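Local coordinates for putative lipoprotein (Bacteroides thetaiotaomicron, PDB 4Q1Z) that is of unknown function but is a putative two-domain lipoprotein of the DUF4876 family, probably carried on the surface of a membrane, at residues 108-116 and 382-391. Sequence-based numbering, arbitrary orientation.
Sequences LIFKEIYYC and VVPVMRRNGA
The carboxylate of E112 meets the guanidinium of R388 side-on in a two-pronged salt bridge: NE of R388 reaches OE1 of E112 at 3.0 Å, and NH2 reaches OE2 at 2.8 Å. The two planes lie only 4° apart, and each oxygen offers its syn lone pair. E112 OE2 also takes the backbone N of V385 (3.1 Å), which comes from above the carboxylate plane, while a water donates to OE1 and accepts from R388 N. R388 bends at chi3 (-61°), laying its guanidinium flat beneath V385 CB and bringing NH2 to V383 O (2.9 Å) as well. With an alanine at E112, the R388 guanidinium would be likely to lose its counter-charge, keeping V383 O, and the V385 amide its acceptor. K111 NZ adds to this grip at R388 O (3.1 Å), with CE against A391 CB. Next to E112, P384 CG sits over one face of the Y114 ring, 3.6 Å from its centroid, in a CH-pi contact. The loose side is the loop's outer face, where exposed V383 points away from the strand, as do M386 and R387. K111 and E112 form a classic beta bulge opposite E133, which also pairs with K111 NZ. The 382-391 loop, leaving edge strand 378-382, thus packs across strand 108-114, which is flanked in the mixed sheet by strands 131-136 and 344-347, and touches strand 195-199 through M386, R387 and A391.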
loop_
_atom_site.group_PDB
_atom_site.type_symbol
_atom_site.label_atom_id
_atom_site.label_comp_id
_atom_site.label_asym_id
_atom_site.label_seq_id
_atom_site.Cartn_x
_atom_site.Cartn_y
_atom_site.Cartn_z
ATOM N N LEU A 108 4.417 1.965 -0.401
ATOM C CA LEU A 108 3.511 1.190 -1.245
ATOM C C LEU A 108 2.538 0.453 -0.377
ATOM O O LEU A 108 2.905 -0.508 0.306
ATOM C CB LEU A 108 4.317 0.254 -2.151
ATOM C CG LEU A 108 3.523 -0.547 -3.177
ATOM C CD1 LEU A 108 2.936 0.347 -4.237
ATOM C CD2 LEU A 108 4.354 -1.700 -3.707
ATOM N N ILE A 109 1.286 0.930 -0.365
ATOM C CA ILE A 109 0.277 0.396 0.565
ATOM C C ILE A 109 -0.994 -0.121 -0.117
ATOM O O ILE A 109 -1.262 0.192 -1.284
ATOM C CB ILE A 109 -0.078 1.462 1.670
ATOM C CG1 ILE A 109 -0.386 2.887 1.126
ATOM C CG2 ILE A 109 1.017 1.537 2.722
ATOM C CD1 ILE A 109 -1.851 3.194 0.632
ATOM N N PHE A 110 -1.773 -0.915 0.652
ATOM C CA PHE A 110 -3.109 -1.435 0.317
ATOM C C PHE A 110 -4.073 -0.278 0.497
ATOM O O PHE A 110 -4.278 0.170 1.628
ATOM C CB PHE A 110 -3.484 -2.614 1.247
ATOM C CG PHE A 110 -2.938 -3.973 0.853
ATOM C CD1 PHE A 110 -3.454 -4.659 -0.249
ATOM C CD2 PHE A 110 -1.965 -4.601 1.625
ATOM C CE1 PHE A 110 -2.959 -5.922 -0.602
ATOM C CE2 PHE A 110 -1.470 -5.857 1.270
ATOM C CZ PHE A 110 -1.964 -6.509 0.157
ATOM N N LYS A 111 -4.596 0.267 -0.594
ATOM C CA LYS A 111 -5.491 1.438 -0.538
ATOM C C LYS A 111 -6.979 1.042 -0.247
ATOM O O LYS A 111 -7.681 1.703 0.527
ATOM C CB LYS A 111 -5.379 2.208 -1.871
ATOM C CG LYS A 111 -6.090 3.540 -1.907
ATOM C CD LYS A 111 -5.865 4.218 -3.248
ATOM C CE LYS A 111 -6.999 5.123 -3.637
ATOM N NZ LYS A 111 -8.268 4.381 -3.789
ATOM N N GLU A 112 -7.458 0.009 -0.946
ATOM C CA GLU A 112 -8.822 -0.481 -0.870
ATOM C C GLU A 112 -8.787 -1.967 -1.090
ATOM O O GLU A 112 -8.035 -2.420 -1.960
ATOM C CB GLU A 112 -9.701 0.227 -1.929
ATOM C CG GLU A 112 -11.169 -0.198 -1.931
ATOM C CD GLU A 112 -12.192 0.925 -1.909
ATOM O OE1 GLU A 112 -11.800 2.105 -2.060
ATOM O OE2 GLU A 112 -13.390 0.621 -1.711
ATOM N N ILE A 113 -9.590 -2.726 -0.293
ATOM C CA ILE A 113 -9.716 -4.187 -0.369
ATOM C C ILE A 113 -11.203 -4.601 -0.261
ATOM O O ILE A 113 -11.915 -4.147 0.644
ATOM C CB ILE A 113 -8.838 -4.916 0.727
ATOM C CG1 ILE A 113 -7.342 -4.480 0.673
ATOM C CG2 ILE A 113 -8.985 -6.447 0.621
ATOM C CD1 ILE A 113 -6.443 -4.932 1.868
ATOM N N TYR A 114 -11.660 -5.477 -1.184
ATOM C CA TYR A 114 -13.020 -6.014 -1.168
ATOM C C TYR A 114 -12.912 -7.530 -1.242
ATOM O O TYR A 114 -12.329 -8.044 -2.187
ATOM C CB TYR A 114 -13.858 -5.399 -2.284
ATOM C CG TYR A 114 -15.206 -6.050 -2.507
ATOM C CD1 TYR A 114 -16.097 -6.251 -1.447
ATOM C CD2 TYR A 114 -15.630 -6.389 -3.786
ATOM C CE1 TYR A 114 -17.357 -6.808 -1.660
ATOM C CE2 TYR A 114 -16.876 -6.960 -4.003
ATOM C CZ TYR A 114 -17.730 -7.181 -2.938
ATOM O OH TYR A 114 -18.955 -7.747 -3.172
ATOM N N TYR A 115 -13.409 -8.243 -0.206
ATOM C CA TYR A 115 -13.227 -9.701 -0.056
ATOM C C TYR A 115 -14.459 -10.551 0.325
ATOM O O TYR A 115 -14.372 -11.781 0.232
ATOM C CB TYR A 115 -12.176 -9.952 1.062
ATOM C CG TYR A 115 -12.531 -9.372 2.427
ATOM C CD1 TYR A 115 -13.406 -10.040 3.285
ATOM C CD2 TYR A 115 -11.949 -8.188 2.881
ATOM C CE1 TYR A 115 -13.769 -9.495 4.514
ATOM C CE2 TYR A 115 -12.278 -7.651 4.126
ATOM C CZ TYR A 115 -13.182 -8.317 4.947
ATOM O OH TYR A 115 -13.524 -7.823 6.185
ATOM N N CYS A 116 -15.541 -9.949 0.838
ATOM C CA CYS A 116 -16.606 -10.757 1.444
ATOM C C CYS A 116 -17.630 -11.344 0.439
ATOM O O CYS A 116 -18.516 -12.122 0.841
ATOM C CB CYS A 116 -17.299 -9.983 2.560
ATOM S SG CYS A 116 -18.348 -8.637 1.966
ATOM N N VAL A 382 -17.577 0.061 3.720
ATOM C CA VAL A 382 -17.800 1.033 2.640
ATOM C C VAL A 382 -18.341 0.301 1.403
ATOM O O VAL A 382 -18.132 -0.903 1.264
ATOM C CB VAL A 382 -16.517 1.842 2.273
ATOM C CG1 VAL A 382 -16.023 2.674 3.437
ATOM C CG2 VAL A 382 -15.402 0.945 1.739
ATOM N N VAL A 383 -19.007 1.018 0.497
ATOM C CA VAL A 383 -19.408 0.402 -0.760
ATOM C C VAL A 383 -18.129 0.362 -1.601
ATOM O O VAL A 383 -17.538 1.433 -1.795
ATOM C CB VAL A 383 -20.581 1.118 -1.476
ATOM C CG1 VAL A 383 -20.800 0.537 -2.871
ATOM C CG2 VAL A 383 -21.861 1.026 -0.648
ATOM N N PRO A 384 -17.657 -0.841 -2.066
ATOM C CA PRO A 384 -16.391 -0.895 -2.828
ATOM C C PRO A 384 -16.389 0.002 -4.047
ATOM O O PRO A 384 -17.402 0.113 -4.742
ATOM C CB PRO A 384 -16.281 -2.369 -3.213
ATOM C CG PRO A 384 -17.024 -3.055 -2.139
ATOM C CD PRO A 384 -18.210 -2.198 -1.901
ATOM N N VAL A 385 -15.269 0.721 -4.227
ATOM C CA VAL A 385 -15.023 1.623 -5.358
ATOM C C VAL A 385 -13.624 1.345 -5.876
ATOM O O VAL A 385 -12.706 1.180 -5.076
ATOM C CB VAL A 385 -15.230 3.133 -5.006
ATOM C CG1 VAL A 385 -14.750 4.046 -6.134
ATOM C CG2 VAL A 385 -16.697 3.436 -4.678
HETATM N N MSE A 386 -13.462 1.281 -7.213
HETATM C CA MSE A 386 -12.151 1.113 -7.851
HETATM C C MSE A 386 -11.592 2.485 -8.244
HETATM O O MSE A 386 -12.290 3.262 -8.915
HETATM C CB MSE A 386 -12.244 0.199 -9.065
HETATM C CG MSE A 386 -12.061 -1.262 -8.713
HETATM SE SE MSE A 386 -12.709 -2.348 -10.160
HETATM C CE MSE A 386 -11.315 -2.175 -11.480
ATOM N N ARG A 387 -10.336 2.782 -7.814
ATOM C CA ARG A 387 -9.627 4.040 -8.065
ATOM C C ARG A 387 -10.393 5.216 -7.390
ATOM O O ARG A 387 -10.614 6.274 -7.985
ATOM C CB ARG A 387 -9.386 4.268 -9.580
ATOM C CG ARG A 387 -8.425 3.251 -10.201
ATOM C CD ARG A 387 -8.319 3.385 -11.704
ATOM N NE ARG A 387 -7.744 2.176 -12.291
ATOM C CZ ARG A 387 -8.433 1.245 -12.943
ATOM N NH1 ARG A 387 -9.730 1.403 -13.162
ATOM N NH2 ARG A 387 -7.821 0.166 -13.415
ATOM N N ARG A 388 -10.785 5.012 -6.121
ATOM C CA ARG A 388 -11.477 6.014 -5.310
ATOM C C ARG A 388 -10.540 7.210 -5.085
ATOM O O ARG A 388 -9.319 7.028 -5.077
ATOM C CB ARG A 388 -11.928 5.398 -3.964
ATOM C CG ARG A 388 -12.923 6.255 -3.174
ATOM C CD ARG A 388 -13.035 5.850 -1.721
ATOM N NE ARG A 388 -13.498 4.472 -1.570
ATOM C CZ ARG A 388 -14.770 4.104 -1.458
ATOM N NH1 ARG A 388 -15.739 5.016 -1.481
ATOM N NH2 ARG A 388 -15.086 2.827 -1.318
ATOM N N ASN A 389 -11.119 8.427 -4.920
ATOM C CA ASN A 389 -10.422 9.709 -4.705
ATOM C C ASN A 389 -9.397 9.983 -5.806
ATOM O O ASN A 389 -8.268 10.383 -5.506
ATOM C CB ASN A 389 -9.729 9.799 -3.323
ATOM C CG ASN A 389 -10.494 9.256 -2.159
ATOM O OD1 ASN A 389 -11.694 9.494 -1.997
ATOM N ND2 ASN A 389 -9.788 8.556 -1.285
ATOM N N GLY A 390 -9.796 9.738 -7.052
ATOM C CA GLY A 390 -8.990 9.985 -8.236
ATOM C C GLY A 390 -7.644 9.301 -8.328
ATOM O O GLY A 390 -6.688 9.910 -8.804
ATOM N N ALA A 391 -7.540 8.043 -7.899
ATOM C CA ALA A 391 -6.299 7.293 -8.092
ATOM C C ALA A 391 -6.138 7.055 -9.613
ATOM O O ALA A 391 -7.133 6.805 -10.305
ATOM C CB ALA A 391 -6.353 5.990 -7.321
HETATM O O HOH W 1 -10.170 2.641 -4.371
#